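Local coordinates for protein gamma-D-glutamyl-L-lysine dipeptidyl-peptidase (PDB 3H41) that probably cleaves the gamma-D-glutamyl-L-lysine bond of murein peptides as an NlpC/P60 cysteine peptidase, releasing the dipeptide L-Ala-D-Glu during cell-wall degradation, at residues K8-W19 / Y96-Y107. Sequence-based numbering, arbitrary orientation.
Sequences KAFIDVSAATLW and YPGWMPEKQLTY
Phe10 and Thr106 form an antiparallel hydrogen-bonded pair, with Phe10 N to Thr106 O at 2.9 Å and Thr106 N to Phe10 O at 2.8 Å, both in the carbonyl plane. Just past the non-hydrogen-bonded pair Ile11-Leu105, Asp12 N bonds to Gln104 O in the 3-10 turn, tilted 32° from that carbonyl plane. At the other end, Trp19 and Trp99 make a single antiparallel bridge, in which Trp19 N meets a lone pair of Trp99 O at 2.6 Å and Trp99 N returns a bond to Trp19 O. Each of these carbonyl oxygens also lies in plane at the edge of the partner's indole, near CD1. Between the two pairings sits selenomethionine Met100. Its bend at chi3 (-68°) sets CE 3.6 Å from Ala16 CB, while SE lies 3.8 Å from Ile11 CD1 and also meets Leu18 CD1, whose side chain runs alongside. Leu105 CD2 reaches the same Ile11 methyl, and Leu18 CD2 packs on the backbone of Gly98. The extended Gln104 chain passes across the methyls of Val13; a water bridges its OE1 and Thr17 O, and its NE2 is held by the carbonyls of Ser32 and Thr34. Strand 8-11 thus belongs to the small antiparallel SH3-type sheet, between 69-76 and 105-106, while 15-19, paired with 60-65, meets 96-101, whose Tyr96 contacts the bound alanine and hydrogen-bonds Asp234 of the substrate site; the 3-10 turn 102-104 links strands 96-101 and 105-106, as in SH3 barrels.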
loop_
_atom_site.group_PDB
_atom_site.type_symbol
_atom_site.label_atom_id
_atom_site.label_comp_id
_atom_site.label_asym_id
_atom_site.label_seq_id
_atom_site.Cartn_x
_atom_site.Cartn_y
_atom_site.Cartn_z
ATOM N N LYS A 8 -14.657 9.486 -12.444
ATOM C CA LYS A 8 -14.064 9.422 -11.131
ATOM C C LYS A 8 -14.757 8.341 -10.302
ATOM O O LYS A 8 -15.978 8.180 -10.346
ATOM C CB LYS A 8 -14.156 10.815 -10.495
ATOM C CG LYS A 8 -13.506 10.998 -9.151
ATOM C CD LYS A 8 -13.848 12.371 -8.510
ATOM C CE LYS A 8 -13.420 13.581 -9.366
ATOM N NZ LYS A 8 -12.337 14.406 -8.758
ATOM N N ALA A 9 -13.981 7.523 -9.601
ATOM C CA ALA A 9 -14.593 6.571 -8.709
ATOM C C ALA A 9 -13.674 6.375 -7.517
ATOM O O ALA A 9 -12.531 6.840 -7.516
ATOM C CB ALA A 9 -14.905 5.257 -9.420
ATOM N N PHE A 10 -14.195 5.695 -6.513
ATOM C CA PHE A 10 -13.464 5.445 -5.268
ATOM C C PHE A 10 -13.464 3.966 -4.902
ATOM O O PHE A 10 -14.469 3.291 -5.028
ATOM C CB PHE A 10 -14.099 6.279 -4.150
ATOM C CG PHE A 10 -13.961 7.769 -4.395
ATOM C CD1 PHE A 10 -12.813 8.452 -4.019
ATOM C CD2 PHE A 10 -14.923 8.437 -5.097
ATOM C CE1 PHE A 10 -12.655 9.812 -4.283
ATOM C CE2 PHE A 10 -14.778 9.795 -5.369
ATOM C CZ PHE A 10 -13.645 10.476 -4.966
ATOM N N ILE A 11 -12.351 3.488 -4.366
ATOM C CA ILE A 11 -12.276 2.117 -3.853
ATOM C C ILE A 11 -13.254 1.893 -2.702
ATOM O O ILE A 11 -13.259 2.661 -1.745
ATOM C CB ILE A 11 -10.835 1.800 -3.385
ATOM C CG1 ILE A 11 -9.846 2.069 -4.510
ATOM C CG2 ILE A 11 -10.728 0.363 -2.853
ATOM C CD1 ILE A 11 -10.042 1.285 -5.784
ATOM N N ASP A 12 -14.048 0.822 -2.799
ATOM C CA ASP A 12 -15.159 0.557 -1.888
ATOM C C ASP A 12 -14.896 -0.684 -1.044
ATOM O O ASP A 12 -15.792 -1.156 -0.368
ATOM C CB ASP A 12 -16.492 0.452 -2.662
ATOM C CG ASP A 12 -17.729 0.510 -1.739
ATOM O OD1 ASP A 12 -17.746 1.342 -0.825
ATOM O OD2 ASP A 12 -18.676 -0.301 -1.905
ATOM N N VAL A 13 -13.646 -1.183 -1.054
ATOM C CA VAL A 13 -13.286 -2.345 -0.256
ATOM C C VAL A 13 -12.044 -1.979 0.526
ATOM O O VAL A 13 -11.360 -0.964 0.233
ATOM C CB VAL A 13 -13.077 -3.655 -1.143
ATOM C CG1 VAL A 13 -14.427 -4.162 -1.639
ATOM C CG2 VAL A 13 -12.104 -3.413 -2.304
ATOM N N SER A 14 -11.728 -2.775 1.539
ATOM C CA SER A 14 -10.564 -2.431 2.385
ATOM C C SER A 14 -9.308 -2.287 1.523
ATOM O O SER A 14 -8.575 -1.297 1.626
ATOM C CB SER A 14 -10.364 -3.436 3.498
ATOM O OG SER A 14 -10.223 -4.741 2.948
ATOM N N ALA A 15 -9.087 -3.250 0.647
ATOM C CA ALA A 15 -8.093 -3.099 -0.394
ATOM C C ALA A 15 -8.497 -3.853 -1.672
ATOM O O ALA A 15 -8.966 -5.017 -1.621
ATOM C CB ALA A 15 -6.693 -3.483 0.104
ATOM N N ALA A 16 -8.427 -3.130 -2.794
ATOM C CA ALA A 16 -8.670 -3.701 -4.126
ATOM C C ALA A 16 -7.353 -4.111 -4.771
ATOM O O ALA A 16 -6.394 -3.364 -4.780
ATOM C CB ALA A 16 -9.391 -2.727 -5.037
ATOM N N THR A 17 -7.364 -5.286 -5.391
ATOM C CA THR A 17 -6.204 -5.807 -6.087
ATOM C C THR A 17 -6.431 -5.584 -7.574
ATOM O O THR A 17 -7.492 -5.941 -8.098
ATOM C CB THR A 17 -6.093 -7.290 -5.757
ATOM O OG1 THR A 17 -5.917 -7.413 -4.337
ATOM C CG2 THR A 17 -4.890 -7.929 -6.471
ATOM N N LEU A 18 -5.451 -4.942 -8.210
ATOM C CA LEU A 18 -5.500 -4.647 -9.615
ATOM C C LEU A 18 -4.668 -5.663 -10.420
ATOM O O LEU A 18 -3.519 -5.972 -10.080
ATOM C CB LEU A 18 -4.990 -3.230 -9.870
ATOM C CG LEU A 18 -6.048 -2.126 -9.613
ATOM C CD1 LEU A 18 -6.375 -2.007 -8.138
ATOM C CD2 LEU A 18 -5.491 -0.809 -10.180
ATOM N N TRP A 19 -5.266 -6.136 -11.497
ATOM C CA TRP A 19 -4.727 -7.246 -12.325
ATOM C C TRP A 19 -4.171 -6.685 -13.635
ATOM O O TRP A 19 -4.637 -5.648 -14.097
ATOM C CB TRP A 19 -5.827 -8.299 -12.596
ATOM C CG TRP A 19 -6.223 -8.992 -11.326
ATOM C CD1 TRP A 19 -6.941 -8.439 -10.314
ATOM C CD2 TRP A 19 -5.844 -10.309 -10.865
ATOM N NE1 TRP A 19 -7.060 -9.307 -9.276
ATOM C CE2 TRP A 19 -6.408 -10.473 -9.581
ATOM C CE3 TRP A 19 -5.134 -11.381 -11.428
ATOM C CZ2 TRP A 19 -6.256 -11.657 -8.824
ATOM C CZ3 TRP A 19 -4.968 -12.533 -10.685
ATOM C CH2 TRP A 19 -5.546 -12.677 -9.400
ATOM N N TYR A 96 -1.630 4.707 -11.418
ATOM C CA TYR A 96 -1.136 3.352 -11.631
ATOM C C TYR A 96 -2.211 2.526 -12.278
ATOM O O TYR A 96 -3.322 2.430 -11.757
ATOM C CB TYR A 96 -0.674 2.688 -10.306
ATOM C CG TYR A 96 0.401 1.664 -10.570
ATOM C CD1 TYR A 96 0.080 0.431 -11.097
ATOM C CD2 TYR A 96 1.751 1.942 -10.344
ATOM C CE1 TYR A 96 1.033 -0.488 -11.364
ATOM C CE2 TYR A 96 2.732 1.000 -10.631
ATOM C CZ TYR A 96 2.350 -0.223 -11.151
ATOM O OH TYR A 96 3.250 -1.208 -11.482
ATOM N N PRO A 97 -1.902 1.928 -13.435
ATOM C CA PRO A 97 -2.937 1.234 -14.176
ATOM C C PRO A 97 -3.150 -0.217 -13.761
ATOM O O PRO A 97 -2.217 -0.901 -13.340
ATOM C CB PRO A 97 -2.423 1.302 -15.587
ATOM C CG PRO A 97 -0.958 1.144 -15.414
ATOM C CD PRO A 97 -0.648 2.002 -14.206
ATOM N N GLY A 98 -4.380 -0.674 -13.903
ATOM C CA GLY A 98 -4.684 -2.080 -13.777
ATOM C C GLY A 98 -6.166 -2.362 -13.786
ATOM O O GLY A 98 -6.955 -1.465 -13.763
ATOM N N TRP A 99 -6.512 -3.639 -13.793
ATOM C CA TRP A 99 -7.890 -4.102 -13.917
ATOM C C TRP A 99 -8.422 -4.622 -12.591
ATOM O O TRP A 99 -7.718 -5.332 -11.840
ATOM C CB TRP A 99 -7.972 -5.207 -14.979
ATOM C CG TRP A 99 -7.666 -4.745 -16.356
ATOM C CD1 TRP A 99 -6.443 -4.654 -16.948
ATOM C CD2 TRP A 99 -8.629 -4.351 -17.353
ATOM N NE1 TRP A 99 -6.586 -4.177 -18.245
ATOM C CE2 TRP A 99 -7.916 -3.996 -18.514
ATOM C CE3 TRP A 99 -10.019 -4.242 -17.355
ATOM C CZ2 TRP A 99 -8.548 -3.558 -19.681
ATOM C CZ3 TRP A 99 -10.653 -3.799 -18.519
ATOM C CH2 TRP A 99 -9.918 -3.466 -19.661
HETATM N N MSE A 100 -9.661 -4.250 -12.296
HETATM C CA MSE A 100 -10.324 -4.628 -11.059
HETATM C C MSE A 100 -11.838 -4.814 -11.277
HETATM O O MSE A 100 -12.394 -4.279 -12.243
HETATM C CB MSE A 100 -10.044 -3.576 -9.985
HETATM C CG MSE A 100 -10.551 -2.163 -10.315
HETATM SE SE MSE A 100 -10.325 -0.961 -8.783
HETATM C CE MSE A 100 -11.610 -1.782 -7.685
ATOM N N PRO A 101 -12.515 -5.575 -10.394
ATOM C CA PRO A 101 -13.984 -5.677 -10.547
ATOM C C PRO A 101 -14.677 -4.368 -10.308
ATOM O O PRO A 101 -14.395 -3.694 -9.318
ATOM C CB PRO A 101 -14.390 -6.683 -9.478
ATOM C CG PRO A 101 -13.134 -7.500 -9.227
ATOM C CD PRO A 101 -12.019 -6.517 -9.374
ATOM N N GLU A 102 -15.582 -4.012 -11.208
ATOM C CA GLU A 102 -16.370 -2.783 -11.047
ATOM C C GLU A 102 -17.118 -2.722 -9.718
ATOM O O GLU A 102 -17.321 -1.643 -9.157
ATOM C CB GLU A 102 -17.356 -2.606 -12.209
ATOM C CG GLU A 102 -17.894 -1.173 -12.228
ATOM C CD GLU A 102 -18.592 -0.814 -13.533
ATOM O OE1 GLU A 102 -19.269 -1.697 -14.092
ATOM O OE2 GLU A 102 -18.457 0.347 -13.979
ATOM N N LYS A 103 -17.535 -3.873 -9.220
ATOM C CA LYS A 103 -18.273 -3.940 -7.979
ATOM C C LYS A 103 -17.481 -3.552 -6.744
ATOM O O LYS A 103 -18.081 -3.403 -5.674
ATOM C CB LYS A 103 -18.879 -5.329 -7.758
ATOM C CG LYS A 103 -17.875 -6.470 -7.592
ATOM C CD LYS A 103 -18.607 -7.806 -7.591
ATOM C CE LYS A 103 -17.693 -8.973 -7.309
ATOM N NZ LYS A 103 -18.432 -10.288 -7.373
ATOM N N GLN A 104 -16.170 -3.364 -6.908
ATOM C CA GLN A 104 -15.312 -2.881 -5.833
ATOM C C GLN A 104 -15.118 -1.364 -5.834
ATOM O O GLN A 104 -14.321 -0.854 -5.045
ATOM C CB GLN A 104 -13.951 -3.589 -5.896
ATOM C CG GLN A 104 -14.043 -5.055 -5.475
ATOM C CD GLN A 104 -12.664 -5.684 -5.394
ATOM O OE1 GLN A 104 -11.767 -5.281 -6.128
ATOM N NE2 GLN A 104 -12.495 -6.659 -4.505
ATOM N N LEU A 105 -15.850 -0.664 -6.710
ATOM C CA LEU A 105 -15.775 0.802 -6.845
ATOM C C LEU A 105 -17.108 1.384 -6.393
ATOM O O LEU A 105 -18.141 0.711 -6.433
ATOM C CB LEU A 105 -15.532 1.215 -8.296
ATOM C CG LEU A 105 -14.174 0.911 -8.891
ATOM C CD1 LEU A 105 -14.158 1.370 -10.351
ATOM C CD2 LEU A 105 -13.033 1.566 -8.082
ATOM N N THR A 106 -17.082 2.638 -5.944
ATOM C CA THR A 106 -18.314 3.329 -5.660
ATOM C C THR A 106 -18.143 4.807 -6.023
ATOM O O THR A 106 -17.047 5.272 -6.414
ATOM C CB THR A 106 -18.727 3.153 -4.181
ATOM O OG1 THR A 106 -20.052 3.664 -4.002
ATOM C CG2 THR A 106 -17.771 3.843 -3.249
ATOM N N TYR A 107 -19.244 5.547 -5.927
ATOM C CA TYR A 107 -19.176 7.011 -6.032
ATOM C C TYR A 107 -20.257 7.584 -5.133
ATOM O O TYR A 107 -21.406 7.183 -5.232
ATOM C CB TYR A 107 -19.404 7.501 -7.469
ATOM C CG TYR A 107 -19.225 9.019 -7.589
ATOM C CD1 TYR A 107 -20.283 9.893 -7.299
ATOM C CD2 TYR A 107 -17.994 9.569 -7.883
ATOM C CE1 TYR A 107 -20.121 11.277 -7.380
ATOM C CE2 TYR A 107 -17.812 10.948 -7.952
ATOM C CZ TYR A 107 -18.877 11.791 -7.694
ATOM O OH TYR A 107 -18.697 13.157 -7.754
HETATM O O HOH W 1 -9.631 -6.754 -6.600
#